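PDB 4OZU: coronin, which probably binds actin filaments, like other members of the coronin family, and is represented here by its WD40-repeat beta-propeller domain. Local coordinates for residues A[48-53]-A[72-77]; A[95-100]-A[105-110]. All blocks are in the same frame, centred on the assembly; numbering follows the deposited sequence.

Contact 1: residues A[48-53]-A[72-77]; sequences APWDVG and VAKIKG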
loop_
_atom_site.group_PDB
_atom_site.type_symbol
_atom_site.label_atom_id
_atom_site.label_comp_id
_atom_site.label_asym_id
_atom_site.label_seq_id
_atom_site.Cartn_x
_atom_site.Cartn_y
_atom_site.Cartn_z
ATOM N N ALA A 48 -4.384 1.983 -12.829
ATOM C CA ALA A 48 -3.475 0.999 -13.407
ATOM C C ALA A 48 -2.645 1.626 -14.530
ATOM O O ALA A 48 -3.206 2.113 -15.511
ATOM C CB ALA A 48 -4.255 -0.201 -13.929
ATOM N N PRO A 49 -1.307 1.640 -14.379
ATOM C CA PRO A 49 -0.454 2.133 -15.464
ATOM C C PRO A 49 -0.774 1.457 -16.798
ATOM O O PRO A 49 -0.904 0.232 -16.862
ATOM C CB PRO A 49 0.954 1.786 -14.982
ATOM C CG PRO A 49 0.854 1.836 -13.501
ATOM C CD PRO A 49 -0.523 1.337 -13.165
ATOM N N TRP A 50 -0.910 2.271 -17.840
ATOM C CA TRP A 50 -1.379 1.810 -19.141
ATOM C C TRP A 50 -0.201 1.440 -20.031
ATOM O O TRP A 50 0.909 1.933 -19.838
ATOM C CB TRP A 50 -2.233 2.897 -19.800
ATOM C CG TRP A 50 -3.329 2.368 -20.670
ATOM C CD1 TRP A 50 -3.443 2.501 -22.022
ATOM C CD2 TRP A 50 -4.474 1.618 -20.242
ATOM N NE1 TRP A 50 -4.589 1.881 -22.464
ATOM C CE2 TRP A 50 -5.236 1.328 -21.389
ATOM C CE3 TRP A 50 -4.925 1.164 -18.999
ATOM C CZ2 TRP A 50 -6.428 0.607 -21.331
ATOM C CZ3 TRP A 50 -6.105 0.444 -18.943
ATOM C CH2 TRP A 50 -6.843 0.175 -20.101
ATOM N N ASP A 51 -0.450 0.560 -20.994
ATOM C CA ASP A 51 0.580 0.124 -21.928
ATOM C C ASP A 51 0.662 1.086 -23.106
ATOM O O ASP A 51 0.002 0.887 -24.126
ATOM C CB ASP A 51 0.284 -1.297 -22.412
ATOM C CG ASP A 51 1.309 -1.804 -23.401
ATOM O OD1 ASP A 51 2.456 -1.312 -23.379
ATOM O OD2 ASP A 51 0.967 -2.702 -24.197
ATOM N N VAL A 52 1.463 2.134 -22.947
ATOM C CA VAL A 52 1.619 3.155 -23.974
ATOM C C VAL A 52 3.090 3.438 -24.215
ATOM O O VAL A 52 3.923 3.255 -23.325
ATOM C CB VAL A 52 0.921 4.475 -23.586
ATOM C CG1 VAL A 52 -0.584 4.267 -23.458
ATOM C CG2 VAL A 52 1.533 5.052 -22.305
ATOM N N GLY A 53 3.404 3.884 -25.424
ATOM C CA GLY A 53 4.741 4.351 -25.731
ATOM C C GLY A 53 4.905 5.769 -25.218
ATOM O O GLY A 53 3.952 6.548 -25.220
ATOM N N VAL A 72 -12.219 3.563 -19.469
ATOM C CA VAL A 72 -10.919 3.907 -18.912
ATOM C C VAL A 72 -10.624 5.379 -19.158
ATOM O O VAL A 72 -10.369 5.790 -20.291
ATOM C CB VAL A 72 -9.793 3.047 -19.520
ATOM C CG1 VAL A 72 -8.467 3.350 -18.839
ATOM C CG2 VAL A 72 -10.126 1.571 -19.392
ATOM N N ALA A 73 -10.688 6.171 -18.094
ATOM C CA ALA A 73 -10.242 7.552 -18.141
ATOM C C ALA A 73 -8.714 7.546 -18.139
ATOM O O ALA A 73 -8.102 6.545 -17.758
ATOM C CB ALA A 73 -10.795 8.334 -16.965
ATOM N N LYS A 74 -8.102 8.648 -18.565
ATOM C CA LYS A 74 -6.650 8.701 -18.721
ATOM C C LYS A 74 -6.011 9.849 -17.956
ATOM O O LYS A 74 -6.488 10.981 -17.993
ATOM C CB LYS A 74 -6.277 8.833 -20.194
ATOM C CG LYS A 74 -6.887 7.785 -21.097
ATOM C CD LYS A 74 -6.337 6.405 -20.814
ATOM C CE LYS A 74 -6.888 5.407 -21.817
ATOM N NZ LYS A 74 -6.385 4.039 -21.565
ATOM N N ILE A 75 -4.911 9.543 -17.278
ATOM C CA ILE A 75 -4.077 10.557 -16.660
ATOM C C ILE A 75 -2.719 10.532 -17.356
ATOM O O ILE A 75 -2.034 9.510 -17.347
ATOM C CB ILE A 75 -3.931 10.315 -15.139
ATOM C CG1 ILE A 75 -5.296 10.441 -14.463
ATOM C CG2 ILE A 75 -2.936 11.307 -14.521
ATOM C CD1 ILE A 75 -5.277 10.199 -12.963
ATOM N N LYS A 76 -2.347 11.654 -17.970
ATOM C CA LYS A 76 -1.090 11.756 -18.718
ATOM C C LYS A 76 -0.077 12.607 -17.933
ATOM O O LYS A 76 0.222 12.295 -16.785
ATOM C CB LYS A 76 -1.356 12.329 -20.110
ATOM C CG LYS A 76 -2.334 11.490 -20.929
ATOM C CD LYS A 76 -2.450 11.991 -22.360
ATOM C CE LYS A 76 -3.428 11.152 -23.172
ATOM N NZ LYS A 76 -2.980 9.740 -23.326
ATOM N N GLY A 77 0.463 13.659 -18.540
ATOM C CA GLY A 77 1.364 14.557 -17.829
ATOM C C GLY A 77 2.776 14.022 -17.651
ATOM O O GLY A 77 3.752 14.736 -17.901
#
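The ammonium nitrogen of Lys-74 sits over the indole face of Trp-50 in a cation-pi contact, NZ lying 3.0 Å from the centroid of the five-membered ring and 19° off its normal, an unusually short approach whose exact distance is doubtful. In this blade of the WD40 beta-propeller, strands 45-49 and 73-75 flank strand 58-62, so the contact reaches across the middle strand; the nearest CA atoms, those of Trp-50 and Lys-74, are 8.7 Å apart. Lysine suits the place because four methylenes carry its charge away from the strand: the chain bends at CB-CG (chi2 -67°), then runs straight, bringing its end to the ring. Trp-50 NE1 and Lys-74 NZ come within 2.9 Å of each other, but both are donors, and NZ stands above the ring plane, where the indole N-H does not point. The electron-rich indole would favour the positive charge at this partly exposed surface. On the same face Val-72 supplies an apolar neighbour in a CH-pi contact, its CG1 being 4.0 Å from the centroid of the six-membered ring. Its other methyl, CG2, approaches the far corner of the benzo ring, 3.6 Å from Trp-50 CH2.

Contact 2: residues A[95-100]-A[105-110]; sequences LATACE and RIWQLP
Leu-95 and Trp-107, like Thr-97 and Arg-105, form antiparallel hydrogen-bonded pairs in the hairpin of strands 94-99 and 104-108, the two middle strands of a four-stranded WD40 propeller blade. Four backbone bonds tie the strands, the shortest from Trp-107 N to Leu-95 O (2.8 Å). Between these pairs Ala-96 faces Ile-106 in a non-hydrogen-bonded pair, and the small alanine leaves its CB 3.7 Å from Ile-106 CD1, on the face that meets Trp-138 of the next blade. On the other face Leu-95 makes apolar contacts, its CD2 touching Trp-107 CB at 3.8 Å and also reaching Leu-109 CD1. Polar contacts there centre on Thr-97 OG1. This oxygen lies almost in the indole plane of Trp-107, accepts a nearly straight bond (165°) from its NE1 and is also bonded to His-78 NE2. This His, Thr and Trp network is characteristic of WD40 repeats; threonine suits it because chi1 of 61° lifts the hydroxyl toward the indole while CG2 packs beside it. A water bonded to OG1 extends the network to Arg-105, whose NH2 forms a salt bridge with Asp-101. Arg-105 NH1 donates to that water at 3.0 Å, with Cys-99 CB also at the guanidinium edge.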
loop_
_atom_site.group_PDB
_atom_site.type_symbol
_atom_site.label_atom_id
_atom_site.label_comp_id
_atom_site.label_asym_id
_atom_site.label_seq_id
_atom_site.Cartn_x
_atom_site.Cartn_y
_atom_site.Cartn_z
ATOM N N LEU A 95 -5.200 11.772 -6.036
ATOM C CA LEU A 95 -4.186 10.737 -6.002
ATOM C C LEU A 95 -2.836 11.321 -6.360
ATOM O O LEU A 95 -2.742 12.442 -6.872
ATOM C CB LEU A 95 -4.541 9.592 -6.956
ATOM C CG LEU A 95 -4.593 9.922 -8.451
ATOM C CD1 LEU A 95 -4.336 8.667 -9.256
ATOM C CD2 LEU A 95 -5.943 10.522 -8.852
ATOM N N ALA A 96 -1.798 10.542 -6.081
ATOM C CA ALA A 96 -0.433 10.935 -6.386
ATOM C C ALA A 96 0.288 9.869 -7.201
ATOM O O ALA A 96 0.116 8.677 -6.976
ATOM C CB ALA A 96 0.327 11.206 -5.107
ATOM N N THR A 97 1.119 10.315 -8.135
ATOM C CA THR A 97 2.001 9.416 -8.859
ATOM C C THR A 97 3.448 9.842 -8.665
ATOM O O THR A 97 3.753 11.031 -8.589
ATOM C CB THR A 97 1.702 9.386 -10.366
ATOM O OG1 THR A 97 1.880 10.697 -10.914
ATOM C CG2 THR A 97 0.291 8.903 -10.633
ATOM N N ALA A 98 4.320 8.847 -8.572
ATOM C CA ALA A 98 5.758 9.040 -8.627
ATOM C C ALA A 98 6.239 8.611 -10.000
ATOM O O ALA A 98 5.803 7.591 -10.516
ATOM C CB ALA A 98 6.456 8.240 -7.546
ATOM N N CYS A 99 7.155 9.375 -10.584
ATOM C CA CYS A 99 7.553 9.154 -11.967
ATOM C C CYS A 99 9.070 9.051 -12.126
ATOM O O CYS A 99 9.839 9.641 -11.353
ATOM C CB CYS A 99 7.012 10.284 -12.836
ATOM S SG CYS A 99 7.254 10.058 -14.598
ATOM N N GLU A 100 9.491 8.291 -13.131
ATOM C CA GLU A 100 10.907 8.148 -13.442
ATOM C C GLU A 100 11.540 9.477 -13.815
ATOM O O GLU A 100 12.762 9.602 -13.780
ATOM C CB GLU A 100 11.120 7.153 -14.584
ATOM C CG GLU A 100 11.276 5.708 -14.139
ATOM C CD GLU A 100 11.870 4.822 -15.220
ATOM O OE1 GLU A 100 11.854 5.227 -16.404
ATOM O OE2 GLU A 100 12.357 3.721 -14.886
ATOM N N ARG A 105 3.499 13.990 -8.875
ATOM C CA ARG A 105 2.354 14.752 -9.358
ATOM C C ARG A 105 1.115 14.432 -8.533
ATOM O O ARG A 105 0.825 13.269 -8.279
ATOM C CB ARG A 105 2.096 14.442 -10.835
ATOM C CG ARG A 105 3.200 14.931 -11.758
ATOM C CD ARG A 105 3.003 14.451 -13.190
ATOM N NE ARG A 105 3.999 15.026 -14.097
ATOM C CZ ARG A 105 5.218 14.530 -14.299
ATOM N NH1 ARG A 105 5.617 13.438 -13.661
ATOM N NH2 ARG A 105 6.048 15.126 -15.154
ATOM N N ILE A 106 0.409 15.475 -8.105
ATOM C CA ILE A 106 -0.860 15.317 -7.402
ATOM C C ILE A 106 -1.976 15.599 -8.397
ATOM O O ILE A 106 -1.971 16.624 -9.077
ATOM C CB ILE A 106 -0.993 16.265 -6.186
ATOM C CG1 ILE A 106 0.274 16.242 -5.321
ATOM C CG2 ILE A 106 -2.209 15.889 -5.355
ATOM C CD1 ILE A 106 0.689 14.872 -4.854
ATOM N N TRP A 107 -2.925 14.677 -8.478
ATOM C CA TRP A 107 -3.998 14.744 -9.456
ATOM C C TRP A 107 -5.356 14.909 -8.789
ATOM O O TRP A 107 -5.584 14.369 -7.710
ATOM C CB TRP A 107 -4.008 13.477 -10.301
ATOM C CG TRP A 107 -2.741 13.225 -11.029
ATOM C CD1 TRP A 107 -1.748 12.367 -10.667
ATOM C CD2 TRP A 107 -2.327 13.823 -12.265
ATOM N NE1 TRP A 107 -0.740 12.391 -11.600
ATOM C CE2 TRP A 107 -1.070 13.278 -12.589
ATOM C CE3 TRP A 107 -2.897 14.766 -13.124
ATOM C CZ2 TRP A 107 -0.373 13.646 -13.734
ATOM C CZ3 TRP A 107 -2.205 15.128 -14.263
ATOM C CH2 TRP A 107 -0.955 14.569 -14.557
ATOM N N GLN A 108 -6.250 15.645 -9.444
ATOM C CA GLN A 108 -7.636 15.759 -9.003
ATOM C C GLN A 108 -8.587 15.346 -10.117
ATOM O O GLN A 108 -8.730 16.049 -11.123
ATOM C CB GLN A 108 -7.953 17.182 -8.552
ATOM C CG GLN A 108 -9.330 17.321 -7.920
ATOM C CD GLN A 108 -9.558 18.687 -7.311
ATOM O OE1 GLN A 108 -8.972 19.679 -7.744
ATOM N NE2 GLN A 108 -10.408 18.745 -6.294
ATOM N N LEU A 109 -9.244 14.204 -9.935
ATOM C CA LEU A 109 -10.216 13.711 -10.913
ATOM C C LEU A 109 -11.469 14.581 -10.937
ATOM O O LEU A 109 -11.826 15.187 -9.925
ATOM C CB LEU A 109 -10.599 12.261 -10.599
ATOM C CG LEU A 109 -9.471 11.241 -10.771
ATOM C CD1 LEU A 109 -9.778 9.970 -10.012
ATOM C CD2 LEU A 109 -9.248 10.937 -12.244
ATOM N N PRO A 110 -12.156 14.640 -12.089
ATOM C CA PRO A 110 -13.411 15.393 -12.146
ATOM C C PRO A 110 -14.497 14.716 -11.324
ATOM O O PRO A 110 -14.295 13.577 -10.898
ATOM C CB PRO A 110 -13.764 15.379 -13.639
ATOM C CG PRO A 110 -13.119 14.144 -14.160
ATOM C CD PRO A 110 -11.843 13.994 -13.378
HETATM O O HOH W 1 4.473 11.813 -11.388
#

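In the fold
Contact 1 belongs to one blade and contact 2 to the next along the chain, with centres 12 Å apart. Residues 72-77 join them: strand 73-75 lies in the blade of contact 1, and the chain then leads through His-78 into strand 82-87 of the other blade. While Lys-74 and Val-72 meet Trp-50, Ile-75 packs against the indole of contact 2, with its CG2 3.3 Å from Trp-107 CE2. Farther along, Lys-76 O lies 3.4 Å from Trp-107 CZ2 and Gly-77 CA 4.0 Å from Trp-107 CH2. The same indole thus bonds to Thr-97 within its blade and packs on the end of strand 73-75 and its following loop, whereas contact 1 remains at the surface.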